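Side-chain contacts in NAD_Gly3P_dh, NAD-dependent glycerol-3-phosphate dehydrogenase (Streptosporangium roseum, PDB 5OCM), which probably reduces imines to amines with NADPH as cofactor, as an imine reductase of the HIBADH-related family: residues A233-H238 with A280-Q285; R263-R268 with E284-P289. One frame throughout, in Å; residues are numbered along the deposited sequence.

How the interactions relate
Both contacts lie in the helical C-terminal region of the reductive aminase-like family. Interaction 1 sets 280-285 against the start of helix 235-252; interaction 2 sets 284-289 against the next helix, 257-271, and the two overlap at Glu284 and Gln285, near the end of the chain. Their centres are about 10 Å apart, and Met282 bridges them: its CE lies 3.5 Å from Leu265 O and 3.8 Å from Ala266 N. The helix start used by interaction 1 also carries Ala233, Thr237 and His238, which line the pocket of the ketone hydrate, whereas interaction 2 lies away from the cofactor and ligand pockets. Both also touch the second subunit.

Interaction 1. Residues A233-H238 with A280-Q285; sequences ATIDTH and AAMIEQ. With 9RH (2,2,2-trifluoromethyl acetophenone hydrate), chain H; NAP (NADP nicotinamide-adenine-dinucleotide phosphate), chain B.
Ile235 reaches across to Ala281 and Met282, joining the first turn of helix 235-252 to the short 3-10 segment 280-282 in the helical C-terminal domain of this imine reductase. The contact is purely apolar. Ile235 CD1 alone makes it, 4.2 Å from Ala281 CB and 4.3 Å from Met282 CG. With CG1 beside the backbone N (chi1 -70°) and CD1 extended beyond it (chi2 172°), the longer branch of the isoleucine is aimed at the partner segment. Met282 also packs on Leu265 of helix 257-271 and on Leu185 of the second subunit.

Polar contacts hold the helix start itself. Thr234 sits at the N-cap, and its OG1 shares a hydrogen bond of 3.0 Å with Thr237 OG1. Its carbonyl O accepts from His238 N. Backbone hydrogen bonds between Ile235 and Leu277 and between Asp236 and Gly275 further tie this turn to the loop leading into the 3-10 segment.

Ala233, Thr237 and His238 of the same segment line the pocket. Ala233 CB lies 3.7 Å from the carboxamide O7N of NADP, which is also hydrogen-bonded to Asp232 O and to Asn33, Arg34, Ser35, Ser68 and Ser94 of the second subunit. Thr237 carries CG2 anti to its backbone N (chi1 -64°), and that methyl touches the trifluoromethyl group of the ketone hydrate, 3.3 Å from F1. His238 ND1 is hydrogen-bonded to Trp178 NE1 of the second subunit. The ligand's hydroxyl O1 meets the His238 imidazole from above, 3.1 Å from the ring plane and over its centre.

Interaction 2. Residues R263-R268 with E284-P289; sequences RTLADR and EQFRSP
Leu265 and Gln285 bring the two backbones closest, their CA atoms 6.8 Å apart, where helix 257-271 runs past the weakly bonded turn 284-286 near the C-terminus. Beyond that turn the chain leaves the helix as a loop through Ser288 and Pro289.

Gln285 fills the middle of the contact. Its CG rests 3.8 Å from Leu265 O, and a bend at chi2 (-52°) folds the amide back over the start of the Arg268 side chain, where OE1 lies 3.2 Å from Arg268 CB. The amide and guanidinium planes stand 75° apart, so the two groups do not stack.

A water links the polar ends instead. It accepts from Arg268 NH2 (2.7 Å), lying in the guanidinium plane at its edge, and donates both to Gln285 OE1 and to Gln285 O (2.8 Å each). One residue thus offers the water its side chain and its backbone carbonyl together. The extended arginine has further partners: NH2 also bonds to Ser290 OG, and NH1 forms a salt bridge with Glu257 of the second subunit.

The apolar part lies with Leu265, whose CD1 meets Phe286 CE1 at 4.0 Å, the two side chains crossing at about a right angle. Leu258 and Leu185 of the second subunit pack on Leu265 and Phe286 respectively.

Were Gln285 an alanine, the water would probably lose its side-chain acceptor, keeping the backbone O, and a gap would be likely to open beside the aliphatic part of Arg268. In sum, the contact joins apolar packing to a water-mediated link to an arginine whose charge is probably balanced chiefly across the subunit interface, by Glu257 of the second subunit.

Interaction 1. Residues A233-H238 with A280-Q285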
loop_
_atom_site.group_PDB
_atom_site.type_symbol
_atom_site.label_atom_id
_atom_site.label_comp_id
_atom_site.label_asym_id
_atom_site.label_seq_id
_atom_site.Cartn_x
_atom_site.Cartn_y
_atom_site.Cartn_z
ATOM N N ALA A 233 5.215 -17.689 0.852
ATOM C CA ALA A 233 5.124 -17.959 -0.564
ATOM C C ALA A 233 6.479 -17.711 -1.203
ATOM O O ALA A 233 7.181 -16.746 -0.848
ATOM C CB ALA A 233 4.090 -17.036 -1.200
ATOM N N THR A 234 6.864 -18.529 -2.179
ATOM C CA THR A 234 8.059 -18.310 -2.950
ATOM C C THR A 234 7.849 -17.246 -4.039
ATOM O O THR A 234 6.705 -16.962 -4.494
ATOM C CB THR A 234 8.503 -19.605 -3.670
ATOM O OG1 THR A 234 7.463 -20.021 -4.560
ATOM C CG2 THR A 234 8.762 -20.748 -2.691
ATOM N N ILE A 235 8.946 -16.636 -4.482
ATOM C CA ILE A 235 8.890 -15.756 -5.640
ATOM C C ILE A 235 8.282 -16.474 -6.874
ATOM O O ILE A 235 7.514 -15.875 -7.642
ATOM C CB ILE A 235 10.233 -15.130 -5.927
ATOM C CG1 ILE A 235 10.533 -14.107 -4.811
ATOM C CG2 ILE A 235 10.229 -14.401 -7.274
ATOM C CD1 ILE A 235 11.966 -13.553 -4.882
ATOM N N ASP A 236 8.592 -17.765 -7.050
ATOM C CA ASP A 236 7.970 -18.504 -8.166
ATOM C C ASP A 236 6.445 -18.502 -8.051
ATOM O O ASP A 236 5.737 -18.304 -9.056
ATOM C CB ASP A 236 8.449 -19.985 -8.193
ATOM C CG ASP A 236 9.882 -20.145 -8.673
ATOM O OD1 ASP A 236 10.305 -19.404 -9.586
ATOM O OD2 ASP A 236 10.534 -21.067 -8.149
ATOM N N THR A 237 5.941 -18.681 -6.851
ATOM C CA THR A 237 4.492 -18.678 -6.628
ATOM C C THR A 237 3.909 -17.265 -6.901
ATOM O O THR A 237 2.861 -17.124 -7.581
ATOM C CB THR A 237 4.174 -19.160 -5.207
ATOM O OG1 THR A 237 4.600 -20.503 -5.093
ATOM C CG2 THR A 237 2.753 -19.085 -4.865
ATOM N N HIS A 238 4.590 -16.244 -6.395
ATOM C CA HIS A 238 4.231 -14.876 -6.739
ATOM C C HIS A 238 4.114 -14.637 -8.258
ATOM O O HIS A 238 3.130 -14.057 -8.741
ATOM C CB HIS A 238 5.229 -13.832 -6.139
ATOM C CG HIS A 238 5.028 -13.540 -4.672
ATOM N ND1 HIS A 238 4.223 -12.504 -4.232
ATOM C CD2 HIS A 238 5.589 -14.072 -3.556
ATOM C CE1 HIS A 238 4.304 -12.436 -2.907
ATOM N NE2 HIS A 238 5.123 -13.366 -2.470
ATOM N N ALA A 280 10.860 -10.994 0.087
ATOM C CA ALA A 280 11.830 -10.038 0.636
ATOM C C ALA A 280 13.146 -10.014 -0.081
ATOM O O ALA A 280 13.857 -9.005 -0.060
ATOM C CB ALA A 280 11.999 -10.289 2.126
ATOM N N ALA A 281 13.527 -11.119 -0.732
ATOM C CA ALA A 281 14.737 -11.174 -1.548
ATOM C C ALA A 281 14.744 -10.135 -2.666
ATOM O O ALA A 281 15.826 -9.728 -3.154
ATOM C CB ALA A 281 14.928 -12.553 -2.106
ATOM N N MET A 282 13.558 -9.635 -3.043
ATOM C CA MET A 282 13.437 -8.550 -4.014
ATOM C C MET A 282 14.156 -7.283 -3.608
ATOM O O MET A 282 14.457 -6.456 -4.485
ATOM C CB MET A 282 11.967 -8.239 -4.279
ATOM C CG MET A 282 11.281 -9.339 -5.065
ATOM S SD MET A 282 11.927 -9.568 -6.734
ATOM C CE MET A 282 11.738 -7.948 -7.403
ATOM N N ILE A 283 14.495 -7.114 -2.322
ATOM C CA ILE A 283 15.274 -5.974 -1.920
ATOM C C ILE A 283 16.530 -5.820 -2.782
ATOM O O ILE A 283 16.961 -4.676 -3.065
ATOM C CB ILE A 283 15.711 -6.076 -0.408
ATOM C CG1 ILE A 283 16.394 -4.818 0.081
ATOM C CG2 ILE A 283 16.615 -7.270 -0.115
ATOM C CD1 ILE A 283 15.441 -3.651 0.142
ATOM N N GLU A 284 17.121 -6.951 -3.209
ATOM C CA GLU A 284 18.363 -6.896 -3.989
ATOM C C GLU A 284 18.154 -6.197 -5.349
ATOM O O GLU A 284 19.081 -5.619 -5.882
ATOM C CB GLU A 284 18.962 -8.294 -4.192
ATOM C CG GLU A 284 19.300 -8.987 -2.874
ATOM C CD GLU A 284 20.040 -10.291 -2.981
ATOM O OE1 GLU A 284 20.111 -10.823 -4.075
ATOM O OE2 GLU A 284 20.554 -10.750 -1.947
ATOM N N GLN A 285 16.924 -6.200 -5.875
ATOM C CA GLN A 285 16.646 -5.493 -7.126
ATOM C C GLN A 285 16.521 -3.979 -6.978
ATOM O O GLN A 285 16.555 -3.267 -7.967
ATOM C CB GLN A 285 15.402 -6.061 -7.789
ATOM C CG GLN A 285 15.501 -7.572 -8.008
ATOM C CD GLN A 285 16.796 -7.939 -8.729
ATOM O OE1 GLN A 285 17.260 -7.205 -9.634
ATOM N NE2 GLN A 285 17.411 -9.031 -8.313
HETATM O O1 9RH H . 2.190 -14.961 -4.081
HETATM C C1 9RH H . 0.757 -14.800 -3.971
HETATM O O2 9RH H . 0.230 -13.861 -4.875
HETATM C C2 9RH H . 0.335 -14.402 -2.558
HETATM C C3 9RH H . 1.288 -14.274 -1.565
HETATM C C4 9RH H . 0.936 -13.788 -0.313
HETATM C C5 9RH H . -0.370 -13.460 -0.035
HETATM C C6 9RH H . -1.338 -13.613 -1.016
HETATM C C7 9RH H . -0.979 -14.073 -2.277
HETATM C C8 9RH H . 0.208 -16.159 -4.286
HETATM F F1 9RH H . 0.666 -16.571 -5.480
HETATM F F2 9RH H . -1.154 -16.174 -4.278
HETATM F F3 9RH H . 0.640 -16.976 -3.340
HETATM P PA NAP B . 3.135 -24.692 -3.091
HETATM O O1A NAP B . 3.979 -24.538 -4.366
HETATM O O2A NAP B . 3.805 -24.695 -1.742
HETATM O O5B NAP B . 2.084 -25.959 -3.301
HETATM C C5B NAP B . 1.659 -26.263 -4.613
HETATM C C4B NAP B . 0.763 -27.495 -4.434
HETATM O O4B NAP B . 0.267 -27.827 -5.736
HETATM C C3B NAP B . 1.421 -28.781 -3.902
HETATM O O3B NAP B . 0.422 -29.434 -3.117
HETATM C C2B NAP B . 1.755 -29.555 -5.187
HETATM O O2B NAP B . 1.903 -30.935 -5.039
HETATM C C1B NAP B . 0.490 -29.257 -5.963
HETATM N N9A NAP B . 0.625 -29.524 -7.386
HETATM C C8A NAP B . 1.398 -28.862 -8.261
HETATM N N7A NAP B . 1.273 -29.446 -9.473
HETATM C C5A NAP B . 0.425 -30.511 -9.348
HETATM C C6A NAP B . -0.093 -31.551 -10.240
HETATM N N6A NAP B . 0.289 -31.487 -11.510
HETATM N N1A NAP B . -0.877 -32.514 -9.741
HETATM C C2A NAP B . -1.222 -32.502 -8.439
HETATM N N3A NAP B . -0.754 -31.582 -7.539
HETATM C C4A NAP B . 0.068 -30.608 -7.956
HETATM O O3 NAP B . 2.081 -23.553 -3.305
HETATM P PN NAP B . 1.153 -22.889 -2.163
HETATM O O1N NAP B . 1.824 -21.719 -1.507
HETATM O O2N NAP B . 0.518 -23.956 -1.302
HETATM O O5D NAP B . 0.089 -22.284 -3.136
HETATM C C5D NAP B . -1.118 -22.998 -3.521
HETATM C C4D NAP B . -2.095 -22.144 -4.231
HETATM O O4D NAP B . -2.633 -21.217 -3.256
HETATM C C3D NAP B . -1.472 -21.308 -5.339
HETATM O O3D NAP B . -2.471 -21.173 -6.343
HETATM C C2D NAP B . -1.212 -19.927 -4.717
HETATM O O2D NAP B . -1.088 -18.863 -5.702
HETATM C C1D NAP B . -2.348 -19.866 -3.722
HETATM N N1N NAP B . -2.086 -18.953 -2.569
HETATM C C2N NAP B . -0.956 -19.070 -1.867
HETATM C C3N NAP B . -0.645 -18.240 -0.804
HETATM C C7N NAP B . 0.627 -18.321 0.006
HETATM O O7N NAP B . 0.918 -17.301 0.695
HETATM N N7N NAP B . 1.360 -19.436 -0.057
HETATM C C4N NAP B . -1.533 -17.196 -0.530
HETATM C C5N NAP B . -2.747 -17.077 -1.270
HETATM C C6N NAP B . -3.005 -17.946 -2.331
HETATM P P2B NAP B . 3.344 -31.571 -4.709
HETATM O O1X NAP B . 3.603 -31.353 -3.245
HETATM O O2X NAP B . 3.163 -32.958 -5.156
HETATM O O3X NAP B . 4.321 -30.785 -5.519
#

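Interaction 2. Residues R263-R268 with E284-P289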
loop_
_atom_site.group_PDB
_atom_site.type_symbol
_atom_site.label_atom_id
_atom_site.label_comp_id
_atom_site.label_asym_id
_atom_site.label_seq_id
_atom_site.Cartn_x
_atom_site.Cartn_y
_atom_site.Cartn_z
ATOM N N ARG A 263 6.595 -7.879 -13.028
ATOM C CA ARG A 263 7.138 -9.115 -13.641
ATOM C C ARG A 263 8.602 -8.944 -14.051
ATOM O O ARG A 263 9.430 -9.813 -13.755
ATOM C CB ARG A 263 6.239 -9.499 -14.846
ATOM C CG ARG A 263 6.459 -10.780 -15.565
ATOM C CD ARG A 263 6.823 -11.971 -14.765
ATOM N NE ARG A 263 6.305 -13.205 -15.476
ATOM C CZ ARG A 263 6.940 -14.401 -15.502
ATOM N NH1 ARG A 263 8.106 -14.581 -14.876
ATOM N NH2 ARG A 263 6.322 -15.418 -16.044
ATOM N N THR A 264 8.936 -7.814 -14.658
ATOM C CA THR A 264 10.311 -7.519 -15.063
ATOM C C THR A 264 11.249 -7.562 -13.878
ATOM O O THR A 264 12.354 -8.125 -13.952
ATOM C CB THR A 264 10.370 -6.140 -15.750
ATOM O OG1 THR A 264 9.647 -6.264 -16.978
ATOM C CG2 THR A 264 11.768 -5.641 -15.999
ATOM N N LEU A 265 10.850 -6.927 -12.786
ATOM C CA LEU A 265 11.724 -6.874 -11.616
ATOM C C LEU A 265 11.844 -8.260 -11.011
ATOM O O LEU A 265 12.973 -8.670 -10.644
ATOM C CB LEU A 265 11.173 -5.874 -10.594
ATOM C CG LEU A 265 11.294 -4.401 -10.944
ATOM C CD1 LEU A 265 10.368 -3.519 -10.077
ATOM C CD2 LEU A 265 12.700 -3.860 -10.813
ATOM N N ALA A 266 10.733 -8.988 -10.884
ATOM C CA ALA A 266 10.789 -10.315 -10.345
ATOM C C ALA A 266 11.650 -11.282 -11.243
ATOM O O ALA A 266 12.351 -12.153 -10.747
ATOM C CB ALA A 266 9.415 -10.878 -10.140
ATOM N N ASP A 267 11.587 -11.096 -12.541
ATOM C CA ASP A 267 12.399 -11.889 -13.489
ATOM C C ASP A 267 13.892 -11.731 -13.261
ATOM O O ASP A 267 14.633 -12.678 -13.520
ATOM C CB ASP A 267 12.087 -11.502 -14.965
ATOM C CG ASP A 267 10.823 -12.111 -15.468
ATOM O OD1 ASP A 267 10.271 -13.065 -14.847
ATOM O OD2 ASP A 267 10.381 -11.601 -16.507
ATOM N N ARG A 268 14.337 -10.593 -12.743
ATOM C CA ARG A 268 15.725 -10.421 -12.372
ATOM C C ARG A 268 16.105 -11.317 -11.193
ATOM O O ARG A 268 17.207 -11.906 -11.184
ATOM C CB ARG A 268 16.073 -8.983 -12.073
ATOM C CG ARG A 268 15.862 -8.085 -13.270
ATOM C CD ARG A 268 16.137 -6.665 -12.972
ATOM N NE ARG A 268 15.629 -5.834 -14.060
ATOM C CZ ARG A 268 15.555 -4.516 -14.025
ATOM N NH1 ARG A 268 15.074 -3.856 -15.077
ATOM N NH2 ARG A 268 15.931 -3.825 -12.933
ATOM N N GLU A 284 17.121 -6.951 -3.209
ATOM C CA GLU A 284 18.363 -6.896 -3.989
ATOM C C GLU A 284 18.154 -6.197 -5.349
ATOM O O GLU A 284 19.081 -5.619 -5.882
ATOM C CB GLU A 284 18.962 -8.294 -4.192
ATOM C CG GLU A 284 19.300 -8.987 -2.874
ATOM C CD GLU A 284 20.040 -10.291 -2.981
ATOM O OE1 GLU A 284 20.111 -10.823 -4.075
ATOM O OE2 GLU A 284 20.554 -10.750 -1.947
ATOM N N GLN A 285 16.924 -6.200 -5.875
ATOM C CA GLN A 285 16.646 -5.493 -7.126
ATOM C C GLN A 285 16.521 -3.979 -6.978
ATOM O O GLN A 285 16.555 -3.267 -7.967
ATOM C CB GLN A 285 15.402 -6.061 -7.789
ATOM C CG GLN A 285 15.501 -7.572 -8.008
ATOM C CD GLN A 285 16.796 -7.939 -8.729
ATOM O OE1 GLN A 285 17.260 -7.205 -9.634
ATOM N NE2 GLN A 285 17.411 -9.031 -8.313
ATOM N N PHE A 286 16.395 -3.478 -5.746
ATOM C CA PHE A 286 16.254 -2.042 -5.492
ATOM C C PHE A 286 17.505 -1.346 -5.035
ATOM O O PHE A 286 17.557 -0.107 -5.119
ATOM C CB PHE A 286 15.075 -1.785 -4.577
ATOM C CG PHE A 286 13.775 -2.297 -5.129
ATOM C CD1 PHE A 286 13.162 -1.675 -6.211
ATOM C CD2 PHE A 286 13.196 -3.429 -4.631
ATOM C CE1 PHE A 286 11.980 -2.173 -6.731
ATOM C CE2 PHE A 286 12.015 -3.927 -5.141
ATOM C CZ PHE A 286 11.420 -3.323 -6.236
ATOM N N ARG A 287 18.541 -2.100 -4.714
ATOM C CA ARG A 287 19.784 -1.572 -4.190
ATOM C C ARG A 287 20.662 -0.862 -5.208
ATOM O O ARG A 287 21.496 0.014 -4.805
ATOM C CB ARG A 287 20.628 -2.673 -3.582
ATOM C CG ARG A 287 19.949 -3.344 -2.381
ATOM C CD ARG A 287 20.630 -3.175 -1.084
ATOM N NE ARG A 287 20.112 -3.992 -0.011
ATOM C CZ ARG A 287 19.709 -3.553 1.198
ATOM N NH1 ARG A 287 19.463 -2.243 1.470
ATOM N NH2 ARG A 287 19.409 -4.467 2.113
ATOM N N SER A 288 20.540 -1.231 -6.481
ATOM C CA SER A 288 21.406 -0.660 -7.536
ATOM C C SER A 288 20.643 -0.248 -8.783
ATOM O O SER A 288 19.576 -0.813 -9.074
ATOM C CB SER A 288 22.448 -1.690 -7.957
ATOM O OG SER A 288 23.236 -2.023 -6.838
ATOM N N PRO A 289 21.244 0.680 -9.555
ATOM C CA PRO A 289 20.621 1.034 -10.845
ATOM C C PRO A 289 20.431 -0.195 -11.751
ATOM O O PRO A 289 21.223 -1.142 -11.658
ATOM C CB PRO A 289 21.628 2.008 -11.457
ATOM C CG PRO A 289 22.408 2.523 -10.316
ATOM C CD PRO A 289 22.525 1.381 -9.367
HETATM O O HOH W 1 16.786 -4.560 -10.478
#